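Local coordinates for extracellular solute-binding protein family 1 (Alicyclobacillus acidocaldarius subsp. acidocaldarius, PDB 4OVJ) that probably binds a solute outside the cytoplasmic membrane and hands it to a membrane transporter, as other members of extracellular solute-binding protein family 1 do, at residues A151-G155 and Q156-W160; W298-Y301 and S302-Y306; L312-N315 and F316-N320; K325-G328 and L329-I333; S337-R340 and T341-A345. One frame throughout, in Å; residues are numbered along the deposited sequence. Where two conformers were deposited one is given.

Overall arrangement
All five contacts are local and run in series along the chain; none nests in or crosses another. Contact 1 shapes the loop between helices 145-149 and 160-174 and stands apart: its centre is about 47 Å from that of contact 2, on the opposite side of the chain's centre. Contact 2 closes the turn leading from strand 293-300 toward helix 307-319, whose final turns form contact 3; W298 and I300 of the strand pack on V314, so these two touch. Contact 4 is the turn that ends helix 321-327, with L327 against L317 O. Contact 5, on helix 337-345, meets contact 3 through V339 and contact 4 through L343 and R340.

Contact 1: residues A151-G155 and Q156-W160; sequences AGYHG and QRVSW
OE1 of Q156 is approached by the backbone N of H154 and by two waters. The H154 N-H points well at it, but 3.5 Å from H154 N to Q156 OE1 makes this a weak bond. Water 1 is the firmer partner, donating to Q156 OE1 at 3.0 Å and to G152 O at 2.7 Å; water 2 joins Q156 OE1 and H154 O weakly. The Q156 chain bends at its second torsion, bringing the amide back obliquely to the CD1-CE1 side of the Y153 ring, the planes 42° apart. The phenol reaches the other way along the chain: Y153 OH donates to Q156 O at 2.7 Å, from 36° above the carbonyl plane. CG of Y153 lies anti to its backbone N (chi1 180°), which carries the ring forward along the loop until its CE1 edge meets V158 CG1 at 4.1 Å. Y143 and W163 meet this ring edge-to-face. G152 is the C-prime residue of the Schellman motif that ends helix 145-149, and S159 is the N-cap of helix 160-174. A buried ring carries the stronger direct bond of this helix-to-helix connection, while the Q156 amide oxygen is met mainly by water, with one weak backbone bond.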
loop_
_atom_site.group_PDB
_atom_site.type_symbol
_atom_site.label_atom_id
_atom_site.label_comp_id
_atom_site.label_asym_id
_atom_site.label_seq_id
_atom_site.Cartn_x
_atom_site.Cartn_y
_atom_site.Cartn_z
ATOM N N ALA A 151 -27.348 -11.356 -3.284
ATOM C CA ALA A 151 -27.748 -10.695 -2.046
ATOM C C ALA A 151 -28.107 -9.234 -2.276
ATOM O O ALA A 151 -28.301 -8.495 -1.323
ATOM C CB ALA A 151 -26.635 -10.794 -1.013
ATOM N N GLY A 152 -28.201 -8.815 -3.539
ATOM C CA GLY A 152 -28.490 -7.430 -3.863
ATOM C C GLY A 152 -27.385 -6.458 -3.491
ATOM O O GLY A 152 -27.654 -5.279 -3.233
ATOM N N TYR A 153 -26.145 -6.951 -3.467
ATOM C CA TYR A 153 -24.979 -6.126 -3.192
ATOM C C TYR A 153 -24.224 -5.824 -4.482
ATOM O O TYR A 153 -23.824 -6.741 -5.195
ATOM C CB TYR A 153 -24.038 -6.808 -2.197
ATOM C CG TYR A 153 -22.834 -5.938 -1.927
ATOM C CD1 TYR A 153 -22.956 -4.799 -1.164
ATOM C CD2 TYR A 153 -21.594 -6.221 -2.494
ATOM C CE1 TYR A 153 -21.875 -3.969 -0.935
ATOM C CE2 TYR A 153 -20.509 -5.404 -2.272
ATOM C CZ TYR A 153 -20.661 -4.271 -1.488
ATOM O OH TYR A 153 -19.600 -3.441 -1.264
ATOM N N HIS A 154 -24.002 -4.540 -4.760
ATOM C CA HIS A 154 -23.426 -4.105 -6.023
ATOM C C HIS A 154 -22.220 -3.176 -5.863
ATOM O O HIS A 154 -21.905 -2.398 -6.769
ATOM C CB HIS A 154 -24.518 -3.425 -6.857
ATOM C CG HIS A 154 -25.726 -4.283 -7.057
ATOM N ND1 HIS A 154 -26.999 -3.856 -6.760
ATOM C CD2 HIS A 154 -25.846 -5.563 -7.481
ATOM C CE1 HIS A 154 -27.855 -4.823 -7.027
ATOM N NE2 HIS A 154 -27.182 -5.874 -7.453
ATOM N N GLY A 155 -21.557 -3.255 -4.710
ATOM C CA GLY A 155 -20.259 -2.624 -4.524
ATOM C C GLY A 155 -20.211 -1.342 -3.724
ATOM O O GLY A 155 -19.138 -0.756 -3.571
ATOM N N GLN A 156 -21.346 -0.912 -3.192
ATOM C CA GLN A 156 -21.384 0.305 -2.381
ATOM C C GLN A 156 -20.615 0.081 -1.093
ATOM O O GLN A 156 -20.534 -1.046 -0.581
ATOM C CB GLN A 156 -22.830 0.737 -2.090
ATOM C CG GLN A 156 -23.563 -0.055 -1.015
ATOM C CD GLN A 156 -24.316 -1.289 -1.513
ATOM O OE1 GLN A 156 -24.176 -1.760 -2.674
ATOM N NE2 GLN A 156 -25.108 -1.846 -0.612
ATOM N N ARG A 157 -20.057 1.149 -0.545
ATOM C CA ARG A 157 -19.355 1.011 0.710
ATOM C C ARG A 157 -20.367 0.807 1.831
ATOM O O ARG A 157 -21.388 1.513 1.889
ATOM C CB ARG A 157 -18.484 2.208 0.992
ATOM C CG ARG A 157 -17.351 1.872 1.934
ATOM C CD ARG A 157 -16.508 3.093 2.252
ATOM N NE ARG A 157 -15.298 2.683 2.948
ATOM C CZ ARG A 157 -14.444 3.512 3.523
ATOM N NH1 ARG A 157 -14.646 4.826 3.457
ATOM N NH2 ARG A 157 -13.374 3.025 4.140
ATOM N N VAL A 158 -20.083 -0.126 2.732
ATOM C CA VAL A 158 -21.001 -0.435 3.810
ATOM C C VAL A 158 -20.274 -0.475 5.144
ATOM O O VAL A 158 -19.049 -0.481 5.179
ATOM C CB VAL A 158 -21.713 -1.788 3.582
ATOM C CG1 VAL A 158 -22.657 -1.714 2.394
ATOM C CG2 VAL A 158 -20.708 -2.905 3.399
ATOM N N SER A 159 -21.040 -0.506 6.226
ATOM C CA SER A 159 -20.473 -0.692 7.557
ATOM C C SER A 159 -20.113 -2.155 7.779
ATOM O O SER A 159 -20.597 -3.043 7.077
ATOM C CB SER A 159 -21.464 -0.287 8.628
ATOM O OG SER A 159 -22.532 -1.211 8.637
ATOM N N TRP A 160 -19.288 -2.406 8.785
ATOM C CA TRP A 160 -18.934 -3.788 9.136
ATOM C C TRP A 160 -20.179 -4.643 9.432
ATOM O O TRP A 160 -20.268 -5.792 8.997
ATOM C CB TRP A 160 -18.006 -3.812 10.354
ATOM C CG TRP A 160 -16.604 -3.371 10.097
ATOM C CD1 TRP A 160 -15.995 -2.282 10.612
ATOM C CD2 TRP A 160 -15.616 -4.046 9.312
ATOM N NE1 TRP A 160 -14.708 -2.204 10.179
ATOM C CE2 TRP A 160 -14.441 -3.289 9.387
ATOM C CE3 TRP A 160 -15.617 -5.220 8.545
ATOM C CZ2 TRP A 160 -13.274 -3.657 8.729
ATOM C CZ3 TRP A 160 -14.459 -5.592 7.900
ATOM C CH2 TRP A 160 -13.293 -4.816 8.001
HETATM O O HOH W 1 -26.777 -2.825 -3.827
HETATM O O HOH W 2 -23.799 0.076 -5.486
#

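Contact 2: residues W298-Y301 and S302-Y306; sequences WSIY and SKTKY
K303 CB sits over one face of the Y301 ring, 3.9 Å from the centroid and 25° off the normal, a CH-pi contact. The lysine then runs extended past the phenol, its CD 3.6 Å from Y301 OH. Water 3, in the ring plane at the edge, joins the two ends, 2.6 Å from Y301 OH and accepting from K303 NZ at 2.8 Å. CG of Y301 stands anti to its backbone N (chi1 -175°), which sets the ring against the backbone of the turn, K303 N over its centre and 3.7 Å above its plane. That beta turn is type I, closed by T304 N to Y301 O at 3.1 Å (165°); it follows strand 293-300 and leads to helix 307-319, with Y306 at its N-cap. Beside it I300 CG2 touches T304 CG2 at 3.7 Å. Further out, T304 OG1 accepts from Y306 N at 3.1 Å, forming an ST turn, and is also bonded to D83; S302 OG is bonded to G99 O. A serine in place of Y301 would probably leave K303 CB without its ring and water 3 without its phenol partner. The ring face thus packs on K303 CB and the phenol oxygen on CD, while water meets the ammonium group.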
loop_
_atom_site.group_PDB
_atom_site.type_symbol
_atom_site.label_atom_id
_atom_site.label_comp_id
_atom_site.label_asym_id
_atom_site.label_seq_id
_atom_site.Cartn_x
_atom_site.Cartn_y
_atom_site.Cartn_z
ATOM N N TRP A 298 10.183 9.491 -4.864
ATOM C CA TRP A 298 11.267 10.205 -5.522
ATOM C C TRP A 298 11.727 11.325 -4.591
ATOM O O TRP A 298 10.913 12.110 -4.117
ATOM C CB TRP A 298 10.830 10.840 -6.839
ATOM C CG TRP A 298 10.206 9.931 -7.830
ATOM C CD1 TRP A 298 9.010 10.129 -8.445
ATOM C CD2 TRP A 298 10.718 8.691 -8.337
ATOM N NE1 TRP A 298 8.745 9.105 -9.310
ATOM C CE2 TRP A 298 9.774 8.202 -9.262
ATOM C CE3 TRP A 298 11.877 7.943 -8.099
ATOM C CZ2 TRP A 298 9.950 7.002 -9.936
ATOM C CZ3 TRP A 298 12.052 6.757 -8.782
ATOM C CH2 TRP A 298 11.098 6.303 -9.690
ATOM N N SER A 299 13.039 11.398 -4.372
ATOM C CA SER A 299 13.646 12.455 -3.583
ATOM C C SER A 299 14.808 13.066 -4.386
ATOM O O SER A 299 15.358 12.440 -5.300
ATOM C CB SER A 299 14.159 11.894 -2.257
ATOM O OG SER A 299 13.109 11.462 -1.391
ATOM N N ILE A 300 15.165 14.288 -4.034
ATOM C CA ILE A 300 16.252 15.007 -4.673
ATOM C C ILE A 300 17.308 15.342 -3.618
ATOM O O ILE A 300 16.979 15.707 -2.491
ATOM C CB ILE A 300 15.739 16.287 -5.358
ATOM C CG1 ILE A 300 14.743 15.934 -6.458
ATOM C CG2 ILE A 300 16.887 17.117 -5.952
ATOM C CD1 ILE A 300 14.029 17.119 -7.071
ATOM N N TYR A 301 18.579 15.229 -4.003
ATOM C CA TYR A 301 19.688 15.571 -3.120
ATOM C C TYR A 301 19.636 17.042 -2.738
ATOM O O TYR A 301 19.522 17.906 -3.607
ATOM C CB TYR A 301 20.999 15.281 -3.837
ATOM C CG TYR A 301 22.269 15.459 -3.044
ATOM C CD1 TYR A 301 22.323 15.182 -1.687
ATOM C CD2 TYR A 301 23.441 15.849 -3.688
ATOM C CE1 TYR A 301 23.507 15.326 -0.975
ATOM C CE2 TYR A 301 24.627 15.982 -2.994
ATOM C CZ TYR A 301 24.660 15.721 -1.642
ATOM O OH TYR A 301 25.852 15.865 -0.963
ATOM N N SER A 302 19.770 17.331 -1.444
ATOM C CA SER A 302 19.706 18.709 -0.973
ATOM C C SER A 302 20.774 19.579 -1.629
ATOM O O SER A 302 20.578 20.776 -1.787
ATOM C CB SER A 302 19.898 18.766 0.545
ATOM O OG SER A 302 21.115 18.133 0.906
ATOM N N LYS A 303 21.903 18.978 -1.980
ATOM C CA LYS A 303 23.038 19.736 -2.507
ATOM C C LYS A 303 23.231 19.566 -3.999
ATOM O O LYS A 303 24.306 19.859 -4.529
ATOM C CB LYS A 303 24.317 19.354 -1.765
ATOM C CG LYS A 303 24.237 19.638 -0.278
ATOM C CD LYS A 303 25.531 19.217 0.390
ATOM C CE LYS A 303 25.383 19.021 1.877
ATOM N NZ LYS A 303 26.650 18.441 2.398
ATOM N N THR A 304 22.191 19.127 -4.699
ATOM C CA THR A 304 22.296 19.015 -6.138
ATOM C C THR A 304 22.661 20.377 -6.744
ATOM O O THR A 304 22.166 21.417 -6.317
ATOM C CB THR A 304 21.017 18.474 -6.807
ATOM O OG1 THR A 304 21.246 18.393 -8.211
ATOM C CG2 THR A 304 19.805 19.374 -6.580
ATOM N N LYS A 305 23.541 20.353 -7.737
ATOM C CA LYS A 305 23.880 21.560 -8.479
ATOM C C LYS A 305 22.771 21.993 -9.435
ATOM O O LYS A 305 22.783 23.132 -9.911
ATOM C CB LYS A 305 25.178 21.340 -9.259
ATOM C CG LYS A 305 26.357 21.101 -8.335
ATOM C CD LYS A 305 27.639 20.801 -9.083
ATOM C CE LYS A 305 28.769 20.541 -8.101
ATOM N NZ LYS A 305 29.892 19.826 -8.765
ATOM N N TYR A 306 21.815 21.097 -9.692
ATOM C CA TYR A 306 20.808 21.291 -10.738
ATOM C C TYR A 306 19.387 21.069 -10.230
ATOM O O TYR A 306 18.647 20.238 -10.774
ATOM C CB TYR A 306 21.105 20.332 -11.886
ATOM C CG TYR A 306 22.530 20.413 -12.360
ATOM C CD1 TYR A 306 23.051 21.610 -12.839
ATOM C CD2 TYR A 306 23.365 19.300 -12.302
ATOM C CE1 TYR A 306 24.364 21.691 -13.276
ATOM C CE2 TYR A 306 24.677 19.370 -12.730
ATOM C CZ TYR A 306 25.167 20.568 -13.210
ATOM O OH TYR A 306 26.459 20.629 -13.633
HETATM O O HOH W 3 25.812 15.875 1.654
#

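Contact 3: residues L312-N315 and F316-N320; sequences LFVN and FLLNN
The last turns of helix 307-319 carry this contact, in which side chains four residues apart meet along the helix surface. N315 CG lies anti to its backbone N and N319 CG anti to its carbonyl carbon, which brings the two amides together. N319 ND2 donates to N315 OD1 at 3.0 Å (153°); OD1 lies almost in the N319 amide plane, yet the donor stands 43° out of the N315 carbonyl plane, the two amide planes being 59° apart. N315 OD1 also accepts from N111 N, and N319 ND2 donates to N111 O, so the pair clasps one backbone residue of a neighbouring loop. With an alanine in place of N315, N111 N would probably lose this acceptor and N319 ND2 one of its partners. N319 OD1 is held by T114 and S336. Elsewhere L317 CD1 makes an off-centre CH-pi contact with the F313 ring, 3.7 Å from F313 CE2, and V314 CG1 lies alongside L318 CD1 at 3.8 Å. Backbone bonds such as N319 N to N315 O at 2.8 Å continue to the helix end, where N320 caps the next helix. The F313 and F316 rings meet F48 of helix 35-51 edge-to-face, while V314, L317 and L318 pack on W298 of strand 293-300.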
loop_
_atom_site.group_PDB
_atom_site.type_symbol
_atom_site.label_atom_id
_atom_site.label_comp_id
_atom_site.label_asym_id
_atom_site.label_seq_id
_atom_site.Cartn_x
_atom_site.Cartn_y
_atom_site.Cartn_z
ATOM N N LEU A 312 12.309 18.996 -12.773
ATOM C CA LEU A 312 11.733 18.668 -14.072
ATOM C C LEU A 312 11.736 17.149 -14.320
ATOM O O LEU A 312 10.764 16.591 -14.835
ATOM C CB LEU A 312 12.501 19.421 -15.151
ATOM C CG LEU A 312 11.974 19.397 -16.577
ATOM C CD1 LEU A 312 12.680 20.462 -17.401
ATOM C CD2 LEU A 312 12.203 18.010 -17.129
ATOM N N PHE A 313 12.810 16.476 -13.923
ATOM C CA PHE A 313 12.897 15.023 -14.057
ATOM C C PHE A 313 11.882 14.308 -13.158
ATOM O O PHE A 313 11.156 13.423 -13.598
ATOM C CB PHE A 313 14.316 14.543 -13.764
ATOM C CG PHE A 313 14.492 13.062 -13.891
ATOM C CD1 PHE A 313 14.315 12.425 -15.112
ATOM C CD2 PHE A 313 14.839 12.304 -12.801
ATOM C CE1 PHE A 313 14.483 11.054 -15.218
ATOM C CE2 PHE A 313 15.006 10.939 -12.895
ATOM C CZ PHE A 313 14.841 10.308 -14.108
ATOM N N VAL A 314 11.823 14.703 -11.894
ATOM C CA VAL A 314 10.856 14.117 -10.979
ATOM C C VAL A 314 9.428 14.366 -11.472
ATOM O O VAL A 314 8.592 13.461 -11.458
ATOM C CB VAL A 314 11.075 14.625 -9.535
ATOM C CG1 VAL A 314 9.923 14.230 -8.631
ATOM C CG2 VAL A 314 12.378 14.052 -8.997
ATOM N N ASN A 315 9.161 15.568 -11.950
ATOM C CA ASN A 315 7.846 15.875 -12.460
ATOM C C ASN A 315 7.461 15.010 -13.647
ATOM O O ASN A 315 6.303 14.599 -13.756
ATOM C CB ASN A 315 7.739 17.336 -12.869
ATOM C CG ASN A 315 6.326 17.709 -13.214
ATOM O OD1 ASN A 315 5.432 17.648 -12.362
ATOM N ND2 ASN A 315 6.096 18.051 -14.479
ATOM N N PHE A 316 8.431 14.753 -14.523
ATOM C CA PHE A 316 8.254 13.868 -15.671
ATOM C C PHE A 316 7.877 12.452 -15.219
ATOM O O PHE A 316 6.903 11.868 -15.704
ATOM C CB PHE A 316 9.526 13.830 -16.527
ATOM C CG PHE A 316 9.419 12.942 -17.737
ATOM C CD1 PHE A 316 8.935 13.456 -18.939
ATOM C CD2 PHE A 316 9.830 11.613 -17.689
ATOM C CE1 PHE A 316 8.851 12.652 -20.059
ATOM C CE2 PHE A 316 9.747 10.803 -18.814
ATOM C CZ PHE A 316 9.250 11.329 -19.991
ATOM N N LEU A 317 8.622 11.912 -14.267
ATOM C CA LEU A 317 8.328 10.582 -13.746
ATOM C C LEU A 317 6.940 10.505 -13.127
ATOM O O LEU A 317 6.257 9.510 -13.276
ATOM C CB LEU A 317 9.364 10.142 -12.712
ATOM C CG LEU A 317 10.782 9.957 -13.242
ATOM C CD1 LEU A 317 11.697 9.615 -12.077
ATOM C CD2 LEU A 317 10.845 8.918 -14.352
ATOM N N LEU A 318 6.534 11.566 -12.448
ATOM C CA LEU A 318 5.239 11.604 -11.794
ATOM C C LEU A 318 4.082 11.786 -12.750
ATOM O O LEU A 318 3.059 11.143 -12.587
ATOM C CB LEU A 318 5.189 12.722 -10.745
ATOM C CG LEU A 318 6.096 12.558 -9.526
ATOM C CD1 LEU A 318 6.178 13.884 -8.786
ATOM C CD2 LEU A 318 5.585 11.468 -8.602
ATOM N N ASN A 319 4.236 12.689 -13.710
ATOM C CA ASN A 319 3.075 13.234 -14.448
ATOM C C ASN A 319 3.059 13.020 -15.949
ATOM O O ASN A 319 2.043 13.282 -16.599
ATOM C CB ASN A 319 2.944 14.727 -14.165
ATOM C CG ASN A 319 2.411 15.009 -12.779
ATOM O OD1 ASN A 319 1.404 14.433 -12.365
ATOM N ND2 ASN A 319 3.083 15.879 -12.047
ATOM N N ASN A 320 4.167 12.582 -16.521
ATOM C CA ASN A 320 4.216 12.440 -17.965
ATOM C C ASN A 320 3.637 11.106 -18.396
ATOM O O ASN A 320 3.951 10.081 -17.804
ATOM C CB ASN A 320 5.644 12.606 -18.475
ATOM C CG ASN A 320 5.717 12.560 -19.976
ATOM O OD1 ASN A 320 5.783 11.490 -20.559
ATOM N ND2 ASN A 320 5.699 13.721 -20.610
#

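Contact 4: residues K325-G328 and L329-I333; sequences KALG and LVRGI
L327 O and V330 CG2 meet at 3.5 Å inside the type II' beta turn from L327 to V330, the close-packed part of this contact. G328 turns the chain out of helix 321-327 with positive phi (59°), and a CB there would clash with L329 N. L329 folds its CD1 to 3.8 Å from G328 C. R331 runs extended from CG to NE, which carries its guanidinium back to L327; the two side chains cross obliquely, L327 CD2 3.7 Å from R331 NH1. The looser side is bridged by water and not by direct bonds between the two segments. Water 4 lies at the edge of the R331 guanidinium, in its plane, accepting from R331 NH1 at 3.0 Å and donating to L327 O at 2.9 Å. Water 5 donates to G328 O at 2.8 Å and to G332 O, and accepts from R331 N. The rest of the guanidinium is fixed by Q296, Q86 and T41, with R331 NE on Q296. Two carbonyls at the helix end thus find donors in water, and the arginine, anchored by neutral oxygens, spans from the turn to strands 293-300 and 84-87 and helix 35-51.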
loop_
_atom_site.group_PDB
_atom_site.type_symbol
_atom_site.label_atom_id
_atom_site.label_comp_id
_atom_site.label_asym_id
_atom_site.label_seq_id
_atom_site.Cartn_x
_atom_site.Cartn_y
_atom_site.Cartn_z
ATOM N N LYS A 325 3.410 5.108 -19.211
ATOM C CA LYS A 325 3.384 3.913 -20.051
ATOM C C LYS A 325 4.623 3.044 -19.847
ATOM O O LYS A 325 4.531 1.818 -19.738
ATOM C CB LYS A 325 3.214 4.304 -21.518
ATOM C CG LYS A 325 1.809 4.794 -21.813
ATOM C CD LYS A 325 1.604 5.170 -23.273
ATOM C CE LYS A 325 0.186 5.683 -23.491
ATOM N NZ LYS A 325 -0.005 6.200 -24.876
ATOM N N ALA A 326 5.781 3.683 -19.754
ATOM C CA ALA A 326 7.029 2.956 -19.534
ATOM C C ALA A 326 7.044 2.281 -18.165
ATOM O O ALA A 326 7.402 1.108 -18.051
ATOM C CB ALA A 326 8.213 3.895 -19.665
ATOM N N LEU A 327 6.652 3.028 -17.130
ATOM C CA LEU A 327 6.713 2.533 -15.747
ATOM C C LEU A 327 5.667 1.473 -15.461
ATOM O O LEU A 327 5.900 0.559 -14.657
ATOM C CB LEU A 327 6.547 3.694 -14.762
ATOM C CG LEU A 327 7.722 4.672 -14.737
ATOM C CD1 LEU A 327 7.380 5.881 -13.891
ATOM C CD2 LEU A 327 8.988 4.004 -14.220
ATOM N N GLY A 328 4.518 1.604 -16.115
ATOM C CA GLY A 328 3.409 0.679 -15.932
ATOM C C GLY A 328 2.909 0.609 -14.505
ATOM O O GLY A 328 2.852 1.628 -13.800
ATOM N N LEU A 329 2.555 -0.608 -14.087
ATOM C CA LEU A 329 1.994 -0.865 -12.765
ATOM C C LEU A 329 2.985 -1.627 -11.888
ATOM O O LEU A 329 2.637 -2.123 -10.828
ATOM C CB LEU A 329 0.678 -1.641 -12.882
ATOM C CG LEU A 329 -0.557 -0.778 -13.125
ATOM C CD1 LEU A 329 -0.698 -0.449 -14.592
ATOM C CD2 LEU A 329 -1.807 -1.493 -12.623
ATOM N N VAL A 330 4.244 -1.655 -12.313
ATOM C CA VAL A 330 5.256 -2.460 -11.679
ATOM C C VAL A 330 5.426 -2.100 -10.185
ATOM O O VAL A 330 5.458 -2.978 -9.328
ATOM C CB VAL A 330 6.598 -2.336 -12.477
ATOM C CG1 VAL A 330 7.708 -3.108 -11.801
ATOM C CG2 VAL A 330 6.410 -2.811 -13.923
ATOM N N ARG A 331 5.486 -0.808 -9.879
ATOM C CA ARG A 331 5.638 -0.338 -8.488
ATOM C C ARG A 331 4.316 -0.166 -7.734
ATOM O O ARG A 331 4.303 0.061 -6.521
ATOM C CB ARG A 331 6.358 0.998 -8.488
ATOM C CG ARG A 331 7.817 0.920 -8.885
ATOM C CD ARG A 331 8.344 2.332 -9.040
ATOM N NE ARG A 331 9.802 2.419 -9.105
ATOM C CZ ARG A 331 10.544 2.216 -10.196
ATOM N NH1 ARG A 331 9.999 1.883 -11.360
ATOM N NH2 ARG A 331 11.855 2.352 -10.120
ATOM N N GLY A 332 3.214 -0.252 -8.459
ATOM C CA GLY A 332 1.896 0.013 -7.920
ATOM C C GLY A 332 1.073 0.867 -8.869
ATOM O O GLY A 332 1.417 1.042 -10.040
ATOM N N ILE A 333 -0.027 1.397 -8.350
ATOM C CA ILE A 333 -0.909 2.257 -9.122
ATOM C C ILE A 333 -0.264 3.633 -9.284
ATOM O O ILE A 333 0.269 4.174 -8.320
ATOM C CB ILE A 333 -2.259 2.405 -8.414
ATOM C CG1 ILE A 333 -2.918 1.035 -8.310
ATOM C CG2 ILE A 333 -3.161 3.367 -9.172
ATOM C CD1 ILE A 333 -2.878 0.299 -9.627
HETATM O O HOH W 4 7.144 1.322 -12.131
HETATM O O HOH W 5 3.921 1.614 -11.225
#

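Contact 5: residues S337-R340 and T341-A345; sequences SSVR and TQLMA
T341 holds OG1 beside its own backbone N (chi1 -63°), turning the hydroxyl back along the helix to S337 O. That carbonyl oxygen accepts twice, from T341 N and T341 OG1, each at 3.0 Å and from opposite faces of the carbonyl plane. V339 has CG1 anti to its backbone N (chi1 169°), putting it 3.7 Å from L343 CD1, with the two side chains side by side and pointing the same way. These pairs are spaced four residues apart on helix 337-345, whose i to i+4 backbone bonds include M344 N to R340 O at 2.8 Å. The selenomethionine M344 brings CE to 3.4 Å from R340 O. On another side water 6 links S338 OG to Q342 OE1, at 2.7 Å from each, donating to the amide oxygen; S338 OG is bonded to S336 OG as well. The R340 guanidinium passes over S337 CA and is held by N360 of helix 350-365 and P334 O of strand 333-334, while V339 and L343 also touch P334.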
loop_
_atom_site.group_PDB
_atom_site.type_symbol
_atom_site.label_atom_id
_atom_site.label_comp_id
_atom_site.label_asym_id
_atom_site.label_seq_id
_atom_site.Cartn_x
_atom_site.Cartn_y
_atom_site.Cartn_z
ATOM N N SER A 337 -3.159 11.658 -10.917
ATOM C CA SER A 337 -4.516 11.540 -11.467
ATOM C C SER A 337 -4.532 11.696 -12.989
ATOM O O SER A 337 -5.312 11.025 -13.678
ATOM C CB SER A 337 -5.449 12.571 -10.836
ATOM O OG SER A 337 -4.977 13.904 -11.032
ATOM N N SER A 338 -3.666 12.548 -13.525
ATOM C CA SER A 338 -3.633 12.748 -14.985
ATOM C C SER A 338 -3.102 11.501 -15.700
ATOM O O SER A 338 -3.631 11.107 -16.735
ATOM C CB SER A 338 -2.859 14.019 -15.372
ATOM O OG SER A 338 -1.514 13.956 -14.959
ATOM N N VAL A 339 -2.093 10.851 -15.119
ATOM C CA VAL A 339 -1.536 9.627 -15.692
ATOM C C VAL A 339 -2.578 8.518 -15.631
ATOM O O VAL A 339 -2.789 7.809 -16.608
ATOM C CB VAL A 339 -0.234 9.204 -14.982
ATOM C CG1 VAL A 339 0.189 7.807 -15.392
ATOM C CG2 VAL A 339 0.860 10.210 -15.277
ATOM N N ARG A 340 -3.247 8.375 -14.492
ATOM C CA ARG A 340 -4.308 7.367 -14.386
ATOM C C ARG A 340 -5.386 7.586 -15.449
ATOM O O ARG A 340 -5.811 6.629 -16.116
ATOM C CB ARG A 340 -4.926 7.340 -12.999
ATOM C CG ARG A 340 -3.992 6.775 -11.929
ATOM C CD ARG A 340 -4.722 6.397 -10.650
ATOM N NE ARG A 340 -5.440 7.518 -10.077
ATOM C CZ ARG A 340 -4.894 8.479 -9.334
ATOM N NH1 ARG A 340 -3.598 8.467 -9.019
ATOM N NH2 ARG A 340 -5.647 9.465 -8.900
ATOM N N THR A 341 -5.809 8.839 -15.619
ATOM C CA THR A 341 -6.850 9.168 -16.616
ATOM C C THR A 341 -6.418 8.764 -18.026
ATOM O O THR A 341 -7.180 8.126 -18.773
ATOM C CB THR A 341 -7.240 10.662 -16.553
ATOM O OG1 THR A 341 -7.805 10.951 -15.269
ATOM C CG2 THR A 341 -8.282 11.016 -17.626
ATOM N N GLN A 342 -5.191 9.117 -18.383
ATOM C CA GLN A 342 -4.680 8.833 -19.717
ATOM C C GLN A 342 -4.428 7.338 -19.939
ATOM O O GLN A 342 -4.649 6.825 -21.039
ATOM C CB GLN A 342 -3.441 9.689 -19.997
ATOM C CG GLN A 342 -3.796 11.172 -20.020
ATOM C CD GLN A 342 -2.610 12.087 -20.262
ATOM O OE1 GLN A 342 -2.199 12.839 -19.374
ATOM N NE2 GLN A 342 -2.063 12.039 -21.470
ATOM N N LEU A 343 -3.998 6.626 -18.902
ATOM C CA LEU A 343 -3.786 5.185 -19.028
ATOM C C LEU A 343 -5.120 4.410 -19.045
ATOM O O LEU A 343 -5.217 3.341 -19.683
ATOM C CB LEU A 343 -2.873 4.654 -17.925
ATOM C CG LEU A 343 -1.384 5.001 -17.995
ATOM C CD1 LEU A 343 -0.715 4.439 -16.755
ATOM C CD2 LEU A 343 -0.683 4.461 -19.227
HETATM N N MSE A 344 -6.138 4.945 -18.364
HETATM C CA MSE A 344 -7.505 4.370 -18.421
HETATM C C MSE A 344 -8.065 4.453 -19.814
HETATM O O MSE A 344 -8.753 3.521 -20.272
HETATM C CB MSE A 344 -8.478 5.055 -17.444
HETATM C CG MSE A 344 -8.446 4.296 -16.124
HETATM SE SE MSE A 344 -9.586 5.046 -14.692
HETATM C CE MSE A 344 -8.822 6.845 -14.455
ATOM N N ALA A 345 -7.794 5.564 -20.496
ATOM C CA ALA A 345 -8.253 5.768 -21.875
ATOM C C ALA A 345 -7.582 4.790 -22.830
ATOM O O ALA A 345 -8.211 4.305 -23.773
ATOM C CB ALA A 345 -7.987 7.202 -22.324
HETATM O O HOH W 6 -0.490 12.981 -17.234
#